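Local coordinates for alginate lyase, family PL7 (Zobellia galactanivorans, PDB 4BE3), which cleaves alginate exolytically as a family PL7 polysaccharide lyase, probably at both mannuronate and guluronate residues, at residues Ser94-Val99 against Lys267-Asn272; Ser102-Val107 against Tyr261-Gly266; Lys2-Leu7 against Asn29-Asp34; Ala84-Gln89 against Val298-Ala303. All blocks are in the same frame, centred on the assembly; numbering follows the deposited sequence.

Interaction 1 (Ser94-Val99 against Lys267-Asn272); sequences SGDARV and KSPEDN
Val99 and Pro269 bring the two loops closest, their CA atoms 6.9 Å apart: Val99 closes the type I turn that starts at Asp96, Pro269 lies within a turn closed by Asp271 N to Ser268 O, and no hydrogen bond joins the segments directly. The proline ring is the apolar centre. Its CB meets Val99 CG2 at 3.8 Å, the two side chains running roughly perpendicular, while its CG lies against the carboxylate of Asp96, 3.6 Å from OD2. That carboxylate is held firmly from its own side. With CG anti to the backbone N (chi1 180°), Asp96 turns OD1 back to accept Arg98 N at 2.8 Å, an Asx turn, and Arg98 grips the same group side-on, NE to OD1 through the syn lone pair and NH2 to OD2. The guanidinium also reaches the second loop. Glu270 OE2 sits at its edge, in plane, but the salt bridge from Arg98 NH2 is long at 3.8 Å. A water that accepts from Arg98 NH1 (3.0 Å) and donates to Glu270 OE2 (3.1 Å) spans the same pair. Arg98 thus serves two acids, Asp96 tightly and Glu270 loosely. The aspartate is likely to be kept ionised by its three N-H donors, and the charge link between the loops is probably weak and water-assisted, so packing of Val99 and Asp96 on the proline accounts for most of the direct contact.

Interaction 2 (Ser102-Val107 against Tyr261-Gly266); sequences SYSVVV and YNQTNG
Val106 and Tyr261 pair through backbone bonds in both directions, Val106 N to Tyr261 O at 2.8 Å and almost straight (174°), Tyr261 N to Val106 O at 3.0 Å. Next along, Val105 and Asn262 form a non-hydrogen-bonded antiparallel pair, and Gln263 N then reaches Ser104 O at 3.0 Å. Side-chain bonds take over where the strands part: Thr264 OG1 accepts Tyr103 N at 2.9 Å, and Asn262 OD1 receives Thr264 N, closing an Asx turn, while its ND2 bonds to Asn53 OD1. One water sits among Ser104 O, Asn262 OD1 and Thr264 OG1, donating to the first two. These strands belong to the antiparallel sheet of the PL7 jelly-roll sandwich that also carries Arg65, Tyr255 and Lys257 of the tartrate pocket; Tyr261 makes a cation-pi contact with Arg65, and its OH bonds to Ser61. Apolar packing lies on the Val106-Tyr261 face, where the two side chains run alongside each other and CB meets CB at 3.8 Å. Gln263, bent at chi2 (-66°), folds back so that its CG lies 3.8 Å from Val106 CG2 and, like CB, against Ser104 OG, itself bonded to Ala101 O. An alanine in place of Gln263 would lack everything past CB and would probably leave a gap beside Val106 CG2. On the reverse face Val105 CG2 rests 3.7 Å from Tyr261 O, and its side chain packs on Val298 of the other sheet.

Interaction 3 (Lys2-Leu7 against Asn29-Asp34); sequences KYPSEL and NYAKDD
Tyr3 and Asn29 mark the closest backbone approach, CA to CA 5.3 Å, between an N-terminal segment coiled by successive bonds from Glu6 N to Tyr3 O and Leu7 N to Pro4 O, and a segment extended from Tyr30 to Asp33, with Asn29 in the left-handed region (phi 49°, psi 52°). The phenol ring of Tyr3 lies against the Asn29-Tyr30 peptide. Asn29 C stands above one face near the rim, 3.3 Å from CD1, while Asn29 CB makes a CH-pi contact nearer the ring normal, 4.2 Å from the centroid. Ala31 closes the ring's edge: its N lies in the ring plane and its methyl touches CD1 at 3.9 Å. Pro4 CD rests on Tyr30 O at 3.4 Å. One direct hydrogen bond ties the segments. The Ser5 hydroxyl, turned between its own N and carbonyl carbon (chi1 47°), accepts Asn29 N at 2.9 Å in a nearly straight bond. Two waters reinforce it, one taking both Ser5 N and Tyr30 N as donors, the other lying by Ser5 OG and donating to Asn29 OD1 at 2.9 Å. Pro4 and Leu7 also pack on strands 36-41 and 44-52. The arrangement is that of a chain terminus laid over the border of a beta sandwich: its partner is the connection from strand 23-24 in one sheet to strand 36-41, outermost in the other within this chain.

Interaction 4 (Ala84-Gln89 against Val298-Ala303); sequences ATLKVQ and VWFKEA
A classic beta bulge interrupts this antiparallel pair: Lys301 and Glu302 both face Thr85, whose O accepts Lys301 N at 2.8 Å and, weakly, Glu302 N at 3.4 Å. Beyond it Lys87 and Trp299 exchange two backbone bonds. On their face, Gln89 bends at chi2 (-71°) over the indole, CG 3.4 Å from the centroid of the five-membered ring and NE2 above the six-membered ring, its amide plane steeply inclined. Lys87 brings CE to 3.6 Å from Trp299 CE3, and its NZ forms a salt bridge with Glu41. A leucine instead of Trp299 would probably leave Gln89 without its flat support and Lys87 freer to move. On the other face Leu86 CB stands over one face of the Phe300 ring, toward its rim, with Ala84 CB at the ring's edge, and Leu86 CD1 meets Val298 CG1 at 3.7 Å. These are central strands of the seven-stranded sheet: strands 44-52 and 187-194 flank them, and Leu86, Val88 and Val298 pack on strand 104-112 of the opposing sheet.

Interactions 2 and 4 hold strand pairs of the two facing sheets, their centres 16 Å apart, and meet in the sandwich interior, where Val105 and Val107 pack on Val298, Val107 also on Leu86. Along the chain, interaction 2 is nested within interaction 1, and both within interaction 4, and strands 80-90 and 104-112 each pair with a strand much later in the chain. Interaction 1 prolongs interaction 2 into the loops, 12 Å away between centres; Ser102 OG probably bonds to Asp96 O. Interaction 3 closes before the others open and lies 15 Å from interaction 4, centre to centre, at the outer border. Together they join both sheets, the loops and the N terminus of one jelly-roll domain.

Interaction 1 (Ser94-Val99 against Lys267-Asn272)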
loop_
_atom_site.group_PDB
_atom_site.type_symbol
_atom_site.label_atom_id
_atom_site.label_comp_id
_atom_site.label_asym_id
_atom_site.label_seq_id
_atom_site.Cartn_x
_atom_site.Cartn_y
_atom_site.Cartn_z
ATOM N N SER A 94 -13.289 32.599 -18.106
ATOM C CA SER A 94 -12.828 33.908 -17.589
ATOM C C SER A 94 -11.699 33.688 -16.583
ATOM O O SER A 94 -11.476 32.565 -16.110
ATOM C CB SER A 94 -13.993 34.592 -16.861
ATOM O OG SER A 94 -14.549 33.771 -15.829
ATOM N N GLY A 95 -10.953 34.768 -16.307
ATOM C CA GLY A 95 -9.798 34.618 -15.347
ATOM C C GLY A 95 -8.832 35.701 -15.910
ATOM O O GLY A 95 -9.029 36.241 -17.049
ATOM N N ASP A 96 -7.812 36.003 -15.128
ATOM C CA ASP A 96 -6.846 37.021 -15.449
ATOM C C ASP A 96 -5.672 36.284 -16.140
ATOM O O ASP A 96 -5.054 35.400 -15.570
ATOM C CB ASP A 96 -6.451 37.656 -14.131
ATOM C CG ASP A 96 -5.438 38.743 -14.328
ATOM O OD1 ASP A 96 -4.547 38.621 -15.184
ATOM O OD2 ASP A 96 -5.536 39.749 -13.616
ATOM N N ALA A 97 -5.393 36.618 -17.395
ATOM C CA ALA A 97 -4.290 35.851 -18.129
ATOM C C ALA A 97 -2.925 36.094 -17.593
ATOM O O ALA A 97 -2.021 35.325 -17.946
ATOM C CB ALA A 97 -4.316 36.337 -19.638
ATOM N N ARG A 98 -2.719 37.050 -16.693
ATOM C CA ARG A 98 -1.379 37.227 -16.121
ATOM C C ARG A 98 -1.140 36.148 -15.004
ATOM O O ARG A 98 0.028 36.024 -14.602
ATOM C CB ARG A 98 -1.351 38.596 -15.320
ATOM C CG ARG A 98 -1.407 39.734 -16.388
ATOM C CD ARG A 98 -1.497 41.068 -15.520
ATOM N NE ARG A 98 -2.720 41.046 -14.680
ATOM C CZ ARG A 98 -2.872 41.687 -13.497
ATOM N NH1 ARG A 98 -1.904 42.453 -12.963
ATOM N NH2 ARG A 98 -3.958 41.522 -12.711
ATOM N N VAL A 99 -2.197 35.488 -14.603
ATOM C CA VAL A 99 -2.074 34.518 -13.405
ATOM C C VAL A 99 -1.871 33.154 -14.038
ATOM O O VAL A 99 -2.740 32.679 -14.746
ATOM C CB VAL A 99 -3.402 34.619 -12.599
ATOM C CG1 VAL A 99 -3.264 33.625 -11.431
ATOM C CG2 VAL A 99 -3.549 36.081 -12.042
ATOM N N LYS A 267 -10.663 34.505 -6.601
ATOM C CA LYS A 267 -9.834 35.317 -5.722
ATOM C C LYS A 267 -9.133 36.434 -6.478
ATOM O O LYS A 267 -8.820 36.313 -7.664
ATOM C CB LYS A 267 -8.838 34.432 -4.954
ATOM C CG LYS A 267 -9.652 33.399 -4.079
ATOM C CD LYS A 267 -8.620 32.524 -3.375
ATOM C CE LYS A 267 -8.230 33.178 -2.036
ATOM N NZ LYS A 267 -6.948 32.489 -1.630
ATOM N N SER A 268 -8.806 37.489 -5.753
ATOM C CA SER A 268 -8.175 38.656 -6.364
ATOM C C SER A 268 -6.737 38.366 -6.742
ATOM O O SER A 268 -5.929 37.929 -5.890
ATOM C CB SER A 268 -8.183 39.829 -5.373
ATOM O OG SER A 268 -9.514 40.200 -5.070
ATOM N N PRO A 269 -6.369 38.613 -8.014
ATOM C CA PRO A 269 -4.949 38.377 -8.437
ATOM C C PRO A 269 -3.969 39.128 -7.612
ATOM O O PRO A 269 -2.926 38.611 -7.347
ATOM C CB PRO A 269 -4.928 38.847 -9.886
ATOM C CG PRO A 269 -6.325 38.410 -10.419
ATOM C CD PRO A 269 -7.227 38.919 -9.225
ATOM N N GLU A 270 -4.353 40.328 -7.116
ATOM C CA GLU A 270 -3.429 41.103 -6.273
ATOM C C GLU A 270 -3.030 40.318 -5.047
ATOM O O GLU A 270 -1.951 40.480 -4.505
ATOM C CB GLU A 270 -4.086 42.519 -5.920
ATOM C CG GLU A 270 -4.364 43.376 -7.155
ATOM C CD GLU A 270 -5.439 42.768 -8.137
ATOM O OE1 GLU A 270 -6.410 42.138 -7.590
ATOM O OE2 GLU A 270 -5.285 42.823 -9.442
ATOM N N ASP A 271 -3.875 39.455 -4.561
ATOM C CA ASP A 271 -3.490 38.678 -3.390
ATOM C C ASP A 271 -2.518 37.520 -3.656
ATOM O O ASP A 271 -1.783 37.129 -2.775
ATOM C CB ASP A 271 -4.731 38.157 -2.657
ATOM C CG ASP A 271 -5.576 39.387 -2.047
ATOM O OD1 ASP A 271 -5.070 40.567 -2.016
ATOM O OD2 ASP A 271 -6.723 39.168 -1.648
ATOM N N ASN A 272 -2.532 36.945 -4.858
ATOM C CA ASN A 272 -1.541 35.907 -5.156
ATOM C C ASN A 272 -1.531 35.825 -6.718
ATOM O O ASN A 272 -2.429 35.235 -7.318
ATOM C CB ASN A 272 -2.032 34.574 -4.657
ATOM C CG ASN A 272 -0.994 33.510 -4.833
ATOM O OD1 ASN A 272 -0.390 33.349 -5.912
ATOM N ND2 ASN A 272 -0.828 32.694 -3.795
HETATM O O HOH W 1 -2.296 43.151 -10.086
#

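Interaction 2 (Ser102-Val107 against Tyr261-Gly266)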
loop_
_atom_site.group_PDB
_atom_site.type_symbol
_atom_site.label_atom_id
_atom_site.label_comp_id
_atom_site.label_asym_id
_atom_site.label_seq_id
_atom_site.Cartn_x
_atom_site.Cartn_y
_atom_site.Cartn_z
ATOM N N SER A 102 -4.712 30.503 -14.242
ATOM C CA SER A 102 -6.015 30.705 -14.872
ATOM C C SER A 102 -6.278 29.707 -16.034
ATOM O O SER A 102 -5.372 29.303 -16.732
ATOM C CB SER A 102 -6.058 32.129 -15.564
ATOM O OG SER A 102 -6.066 33.078 -14.473
ATOM N N TYR A 103 -7.545 29.392 -16.232
ATOM C CA TYR A 103 -8.047 28.618 -17.351
ATOM C C TYR A 103 -7.511 27.184 -17.297
ATOM O O TYR A 103 -7.442 26.547 -18.344
ATOM C CB TYR A 103 -7.595 29.209 -18.717
ATOM C CG TYR A 103 -7.682 30.757 -18.759
ATOM C CD1 TYR A 103 -8.879 31.437 -18.551
ATOM C CD2 TYR A 103 -6.483 31.441 -19.025
ATOM C CE1 TYR A 103 -8.841 32.866 -18.622
ATOM C CE2 TYR A 103 -6.485 32.837 -19.151
ATOM C CZ TYR A 103 -7.618 33.482 -18.875
ATOM O OH TYR A 103 -7.525 34.905 -18.993
ATOM N N SER A 104 -7.278 26.705 -16.084
ATOM C CA SER A 104 -6.704 25.319 -16.065
ATOM C C SER A 104 -7.504 24.419 -15.081
ATOM O O SER A 104 -8.281 24.874 -14.214
ATOM C CB SER A 104 -5.247 25.378 -15.532
ATOM O OG SER A 104 -4.997 25.713 -14.163
ATOM N N VAL A 105 -7.194 23.169 -15.187
ATOM C CA VAL A 105 -7.899 22.140 -14.309
ATOM C C VAL A 105 -6.877 21.045 -14.059
ATOM O O VAL A 105 -6.085 20.684 -14.964
ATOM C CB VAL A 105 -9.178 21.589 -15.006
ATOM C CG1 VAL A 105 -8.910 20.939 -16.372
ATOM C CG2 VAL A 105 -9.855 20.520 -14.114
ATOM N N VAL A 106 -6.800 20.549 -12.809
ATOM C CA VAL A 106 -5.834 19.418 -12.553
ATOM C C VAL A 106 -6.688 18.142 -12.663
ATOM O O VAL A 106 -7.783 18.019 -12.080
ATOM C CB VAL A 106 -5.351 19.670 -11.075
ATOM C CG1 VAL A 106 -4.609 18.389 -10.534
ATOM C CG2 VAL A 106 -4.228 20.787 -11.211
ATOM N N VAL A 107 -6.099 17.188 -13.388
ATOM C CA VAL A 107 -6.773 15.977 -13.834
ATOM C C VAL A 107 -6.149 14.700 -13.191
ATOM O O VAL A 107 -6.713 13.611 -13.388
ATOM C CB VAL A 107 -6.764 15.801 -15.347
ATOM C CG1 VAL A 107 -7.542 16.983 -15.924
ATOM C CG2 VAL A 107 -5.328 15.769 -15.926
ATOM N N TYR A 261 -10.120 19.171 -10.645
ATOM C CA TYR A 261 -9.795 20.051 -9.503
ATOM C C TYR A 261 -9.562 21.384 -10.210
ATOM O O TYR A 261 -8.507 21.577 -10.875
ATOM C CB TYR A 261 -8.489 19.487 -8.907
ATOM C CG TYR A 261 -7.889 20.341 -7.778
ATOM C CD1 TYR A 261 -8.661 21.280 -7.063
ATOM C CD2 TYR A 261 -6.529 20.100 -7.417
ATOM C CE1 TYR A 261 -8.061 21.958 -5.961
ATOM C CE2 TYR A 261 -5.968 20.785 -6.346
ATOM C CZ TYR A 261 -6.718 21.668 -5.659
ATOM O OH TYR A 261 -6.108 22.320 -4.596
ATOM N N ASN A 262 -10.525 22.249 -10.087
ATOM C CA ASN A 262 -10.560 23.524 -10.905
ATOM C C ASN A 262 -9.525 24.451 -10.379
ATOM O O ASN A 262 -9.581 24.750 -9.214
ATOM C CB ASN A 262 -11.906 24.130 -10.734
ATOM C CG ASN A 262 -12.196 25.180 -11.846
ATOM O OD1 ASN A 262 -11.256 25.551 -12.569
ATOM N ND2 ASN A 262 -13.432 25.575 -11.981
ATOM N N GLN A 263 -8.573 24.957 -11.213
ATOM C CA GLN A 263 -7.647 25.894 -10.595
ATOM C C GLN A 263 -8.067 27.323 -10.956
ATOM O O GLN A 263 -7.362 28.248 -10.559
ATOM C CB GLN A 263 -6.292 25.751 -11.294
ATOM C CG GLN A 263 -5.817 24.271 -11.222
ATOM C CD GLN A 263 -5.530 23.865 -9.782
ATOM O OE1 GLN A 263 -6.316 22.988 -9.191
ATOM N NE2 GLN A 263 -4.516 24.366 -9.188
ATOM N N THR A 264 -9.231 27.497 -11.557
ATOM C CA THR A 264 -9.655 28.912 -11.733
ATOM C C THR A 264 -10.704 29.253 -10.637
ATOM O O THR A 264 -11.722 28.600 -10.477
ATOM C CB THR A 264 -10.378 29.034 -13.130
ATOM O OG1 THR A 264 -9.470 28.706 -14.169
ATOM C CG2 THR A 264 -10.704 30.588 -13.363
ATOM N N ASN A 265 -10.341 30.208 -9.822
ATOM C CA ASN A 265 -11.208 30.692 -8.718
ATOM C C ASN A 265 -11.532 32.151 -8.918
ATOM O O ASN A 265 -11.132 32.780 -9.919
ATOM C CB ASN A 265 -10.468 30.485 -7.399
ATOM C CG ASN A 265 -9.082 31.097 -7.456
ATOM O OD1 ASN A 265 -8.991 32.327 -7.530
ATOM N ND2 ASN A 265 -7.981 30.248 -7.390
ATOM N N GLY A 266 -12.235 32.714 -7.930
ATOM C CA GLY A 266 -12.588 34.138 -8.054
ATOM C C GLY A 266 -11.792 34.998 -7.114
ATOM O O GLY A 266 -12.132 36.198 -6.967
HETATM O O HOH W 2 -10.618 26.256 -15.086
#

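Interaction 3 (Lys2-Leu7 against Asn29-Asp34)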
loop_
_atom_site.group_PDB
_atom_site.type_symbol
_atom_site.label_atom_id
_atom_site.label_comp_id
_atom_site.label_asym_id
_atom_site.label_seq_id
_atom_site.Cartn_x
_atom_site.Cartn_y
_atom_site.Cartn_z
ATOM N N LYS A 2 -26.662 4.823 -16.042
ATOM C CA LYS A 2 -25.519 4.252 -15.388
ATOM C C LYS A 2 -24.892 5.123 -14.309
ATOM O O LYS A 2 -25.008 6.312 -14.303
ATOM C CB LYS A 2 -24.419 3.743 -16.316
ATOM C CG LYS A 2 -24.980 3.107 -17.600
ATOM C CD LYS A 2 -23.765 2.466 -18.199
ATOM C CE LYS A 2 -24.264 1.536 -19.276
ATOM N NZ LYS A 2 -23.005 0.838 -19.557
ATOM N N TYR A 3 -24.280 4.439 -13.339
ATOM C CA TYR A 3 -23.490 5.069 -12.304
ATOM C C TYR A 3 -22.008 4.936 -12.808
ATOM O O TYR A 3 -21.640 4.005 -13.470
ATOM C CB TYR A 3 -23.659 4.295 -10.976
ATOM C CG TYR A 3 -25.016 4.573 -10.356
ATOM C CD1 TYR A 3 -25.193 5.788 -9.686
ATOM C CD2 TYR A 3 -26.110 3.671 -10.536
ATOM C CE1 TYR A 3 -26.437 6.094 -9.152
ATOM C CE2 TYR A 3 -27.359 3.955 -9.996
ATOM C CZ TYR A 3 -27.508 5.165 -9.289
ATOM O OH TYR A 3 -28.709 5.602 -8.725
ATOM N N PRO A 4 -21.194 5.891 -12.418
ATOM C CA PRO A 4 -19.752 5.824 -12.687
ATOM C C PRO A 4 -19.173 4.489 -12.247
ATOM O O PRO A 4 -18.215 3.969 -12.952
ATOM C CB PRO A 4 -19.231 6.943 -11.787
ATOM C CG PRO A 4 -20.343 7.995 -11.910
ATOM C CD PRO A 4 -21.596 7.146 -11.710
ATOM N N SER A 5 -19.733 3.821 -11.160
ATOM C CA SER A 5 -19.107 2.582 -10.703
ATOM C C SER A 5 -19.267 1.513 -11.777
ATOM O O SER A 5 -18.519 0.548 -11.726
ATOM C CB SER A 5 -19.723 2.061 -9.400
ATOM O OG SER A 5 -21.179 2.101 -9.498
ATOM N N GLU A 6 -20.219 1.696 -12.690
ATOM C CA GLU A 6 -20.348 0.675 -13.744
ATOM C C GLU A 6 -19.212 0.755 -14.745
ATOM O O GLU A 6 -19.037 -0.148 -15.530
ATOM C CB GLU A 6 -21.644 0.854 -14.502
ATOM C CG GLU A 6 -22.876 0.599 -13.570
ATOM C CD GLU A 6 -24.223 0.823 -14.241
ATOM O OE1 GLU A 6 -24.473 0.236 -15.334
ATOM O OE2 GLU A 6 -25.037 1.646 -13.669
ATOM N N LEU A 7 -18.511 1.931 -14.746
ATOM C CA LEU A 7 -17.329 2.141 -15.712
ATOM C C LEU A 7 -15.972 2.011 -15.055
ATOM O O LEU A 7 -15.018 1.879 -15.714
ATOM C CB LEU A 7 -17.467 3.550 -16.317
ATOM C CG LEU A 7 -18.724 3.909 -17.047
ATOM C CD1 LEU A 7 -18.827 5.366 -17.625
ATOM C CD2 LEU A 7 -18.982 2.836 -18.083
ATOM N N ASN A 29 -22.607 2.694 -7.066
ATOM C CA ASN A 29 -23.950 3.215 -7.342
ATOM C C ASN A 29 -24.201 4.577 -6.745
ATOM O O ASN A 29 -25.217 4.792 -6.039
ATOM C CB ASN A 29 -25.006 2.227 -6.866
ATOM C CG ASN A 29 -24.863 0.904 -7.589
ATOM O OD1 ASN A 29 -24.468 0.912 -8.786
ATOM N ND2 ASN A 29 -25.113 -0.250 -6.893
ATOM N N TYR A 30 -23.290 5.534 -7.030
ATOM C CA TYR A 30 -23.475 6.906 -6.538
ATOM C C TYR A 30 -23.285 7.843 -7.646
ATOM O O TYR A 30 -22.305 7.667 -8.390
ATOM C CB TYR A 30 -22.472 7.160 -5.474
ATOM C CG TYR A 30 -22.576 8.613 -4.983
ATOM C CD1 TYR A 30 -23.574 8.989 -4.134
ATOM C CD2 TYR A 30 -21.665 9.601 -5.472
ATOM C CE1 TYR A 30 -23.717 10.323 -3.664
ATOM C CE2 TYR A 30 -21.748 10.887 -4.978
ATOM C CZ TYR A 30 -22.778 11.241 -4.097
ATOM O OH TYR A 30 -22.880 12.537 -3.672
ATOM N N ALA A 31 -24.188 8.817 -7.800
ATOM C CA ALA A 31 -23.940 9.887 -8.807
ATOM C C ALA A 31 -24.569 11.114 -8.219
ATOM O O ALA A 31 -25.417 11.024 -7.284
ATOM C CB ALA A 31 -24.570 9.555 -10.191
ATOM N N LYS A 32 -24.197 12.294 -8.756
ATOM C CA LYS A 32 -24.949 13.438 -8.398
ATOM C C LYS A 32 -24.930 14.309 -9.620
ATOM O O LYS A 32 -23.844 14.660 -10.193
ATOM C CB LYS A 32 -24.310 14.141 -7.202
ATOM C CG LYS A 32 -25.112 15.445 -7.041
ATOM C CD LYS A 32 -25.676 15.653 -5.678
ATOM C CE LYS A 32 -24.701 16.374 -4.775
ATOM N NZ LYS A 32 -25.610 17.271 -3.999
ATOM N N ASP A 33 -26.129 14.648 -10.105
ATOM C CA ASP A 33 -26.306 15.458 -11.281
ATOM C C ASP A 33 -25.462 16.761 -11.174
ATOM O O ASP A 33 -25.335 17.376 -10.063
ATOM C CB ASP A 33 -27.762 15.985 -11.349
ATOM C CG ASP A 33 -28.770 14.880 -11.698
ATOM O OD1 ASP A 33 -28.421 13.784 -12.059
ATOM O OD2 ASP A 33 -29.952 15.223 -11.665
ATOM N N ASP A 34 -24.950 17.158 -12.336
ATOM C CA ASP A 34 -24.058 18.387 -12.432
ATOM C C ASP A 34 -22.699 18.275 -11.765
ATOM O O ASP A 34 -22.006 19.315 -11.766
ATOM C CB ASP A 34 -24.719 19.603 -11.793
ATOM C CG ASP A 34 -25.905 20.115 -12.596
ATOM O OD1 ASP A 34 -26.135 19.652 -13.784
ATOM O OD2 ASP A 34 -26.596 20.959 -11.965
HETATM O O HOH W 3 -20.837 5.391 -8.934
HETATM O O HOH W 4 -22.146 -0.134 -10.079
#

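Interaction 4 (Ala84-Gln89 against Val298-Ala303)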
loop_
_atom_site.group_PDB
_atom_site.type_symbol
_atom_site.label_atom_id
_atom_site.label_comp_id
_atom_site.label_asym_id
_atom_site.label_seq_id
_atom_site.Cartn_x
_atom_site.Cartn_y
_atom_site.Cartn_z
ATOM N N ALA A 84 -4.857 6.812 -16.381
ATOM C CA ALA A 84 -6.064 7.394 -16.747
ATOM C C ALA A 84 -6.148 7.697 -18.252
ATOM O O ALA A 84 -5.160 7.949 -18.883
ATOM C CB ALA A 84 -6.277 8.732 -16.009
ATOM N N THR A 85 -7.327 7.611 -18.836
ATOM C CA THR A 85 -7.535 8.101 -20.217
ATOM C C THR A 85 -8.695 9.021 -20.126
ATOM O O THR A 85 -9.771 8.664 -19.578
ATOM C CB THR A 85 -7.861 6.911 -21.167
ATOM O OG1 THR A 85 -6.656 6.087 -21.231
ATOM C CG2 THR A 85 -8.141 7.420 -22.513
ATOM N N LEU A 86 -8.592 10.200 -20.745
ATOM C CA LEU A 86 -9.610 11.241 -20.432
ATOM C C LEU A 86 -9.658 12.276 -21.570
ATOM O O LEU A 86 -8.812 12.195 -22.461
ATOM C CB LEU A 86 -9.187 12.001 -19.116
ATOM C CG LEU A 86 -7.811 12.774 -19.260
ATOM C CD1 LEU A 86 -7.923 14.020 -18.376
ATOM C CD2 LEU A 86 -6.662 11.908 -18.716
ATOM N N LYS A 87 -10.631 13.189 -21.553
ATOM C CA LYS A 87 -10.579 14.382 -22.421
ATOM C C LYS A 87 -11.130 15.461 -21.591
ATOM O O LYS A 87 -12.078 15.255 -20.800
ATOM C CB LYS A 87 -11.276 14.150 -23.750
ATOM C CG LYS A 87 -12.728 13.675 -23.605
ATOM C CD LYS A 87 -13.209 13.173 -24.965
ATOM C CE LYS A 87 -14.733 12.907 -24.843
ATOM N NZ LYS A 87 -15.097 12.451 -26.227
ATOM N N VAL A 88 -10.531 16.675 -21.703
ATOM C CA VAL A 88 -11.056 17.804 -21.017
ATOM C C VAL A 88 -12.050 18.420 -21.920
ATOM O O VAL A 88 -11.759 18.678 -23.089
ATOM C CB VAL A 88 -9.903 18.804 -20.658
ATOM C CG1 VAL A 88 -10.466 20.077 -20.006
ATOM C CG2 VAL A 88 -8.896 18.100 -19.700
ATOM N N GLN A 89 -13.252 18.709 -21.349
ATOM C CA GLN A 89 -14.396 19.218 -22.155
ATOM C C GLN A 89 -14.509 20.715 -21.890
ATOM O O GLN A 89 -15.099 21.374 -22.716
ATOM C CB GLN A 89 -15.727 18.569 -21.780
ATOM C CG GLN A 89 -15.660 17.050 -22.151
ATOM C CD GLN A 89 -15.696 16.810 -23.669
ATOM O OE1 GLN A 89 -14.922 17.353 -24.381
ATOM N NE2 GLN A 89 -16.588 15.939 -24.155
ATOM N N VAL A 298 -14.322 17.403 -16.999
ATOM C CA VAL A 298 -13.262 16.505 -17.514
ATOM C C VAL A 298 -13.983 15.095 -17.557
ATOM O O VAL A 298 -14.689 14.770 -16.567
ATOM C CB VAL A 298 -12.141 16.385 -16.487
ATOM C CG1 VAL A 298 -11.013 15.456 -17.036
ATOM C CG2 VAL A 298 -11.462 17.819 -16.210
ATOM N N TRP A 299 -13.773 14.366 -18.648
ATOM C CA TRP A 299 -14.423 13.060 -18.803
ATOM C C TRP A 299 -13.413 11.995 -18.815
ATOM O O TRP A 299 -12.377 12.134 -19.450
ATOM C CB TRP A 299 -15.116 13.042 -20.135
ATOM C CG TRP A 299 -16.308 13.914 -20.268
ATOM C CD1 TRP A 299 -16.762 15.016 -19.463
ATOM C CD2 TRP A 299 -17.256 13.809 -21.325
ATOM N NE1 TRP A 299 -17.917 15.533 -20.006
ATOM C CE2 TRP A 299 -18.242 14.858 -21.130
ATOM C CE3 TRP A 299 -17.363 12.949 -22.450
ATOM C CZ2 TRP A 299 -19.348 15.032 -22.010
ATOM C CZ3 TRP A 299 -18.480 13.133 -23.331
ATOM C CH2 TRP A 299 -19.405 14.177 -23.134
ATOM N N PHE A 300 -13.629 10.898 -18.086
ATOM C CA PHE A 300 -12.622 9.870 -18.072
ATOM C C PHE A 300 -13.220 8.629 -18.612
ATOM O O PHE A 300 -14.410 8.293 -18.262
ATOM C CB PHE A 300 -12.207 9.546 -16.614
ATOM C CG PHE A 300 -11.300 10.594 -16.003
ATOM C CD1 PHE A 300 -11.855 11.794 -15.573
ATOM C CD2 PHE A 300 -9.924 10.298 -15.926
ATOM C CE1 PHE A 300 -11.028 12.739 -14.978
ATOM C CE2 PHE A 300 -9.079 11.312 -15.339
ATOM C CZ PHE A 300 -9.661 12.512 -14.966
ATOM N N LYS A 301 -12.467 7.901 -19.397
ATOM C CA LYS A 301 -13.073 6.578 -19.755
ATOM C C LYS A 301 -12.296 5.436 -19.090
ATOM O O LYS A 301 -12.678 4.260 -19.149
ATOM C CB LYS A 301 -13.090 6.410 -21.254
ATOM C CG LYS A 301 -11.776 6.327 -21.869
ATOM C CD LYS A 301 -12.200 5.904 -23.248
ATOM C CE LYS A 301 -11.139 5.166 -23.989
ATOM N NZ LYS A 301 -11.430 5.405 -25.443
ATOM N N GLU A 302 -11.164 5.735 -18.514
ATOM C CA GLU A 302 -10.459 4.652 -17.794
ATOM C C GLU A 302 -9.768 5.334 -16.630
ATOM O O GLU A 302 -9.252 6.521 -16.763
ATOM C CB GLU A 302 -9.411 4.062 -18.697
ATOM C CG GLU A 302 -8.367 3.364 -17.750
ATOM C CD GLU A 302 -7.461 2.265 -18.358
ATOM O OE1 GLU A 302 -7.047 2.406 -19.504
ATOM O OE2 GLU A 302 -7.102 1.245 -17.640
ATOM N N ALA A 303 -9.814 4.712 -15.428
ATOM C CA ALA A 303 -9.081 5.221 -14.221
ATOM C C ALA A 303 -8.736 3.898 -13.501
ATOM O O ALA A 303 -9.654 3.211 -12.964
ATOM C CB ALA A 303 -9.985 6.076 -13.379
HETATM O O HOH W 5 -5.514 4.710 -19.168
#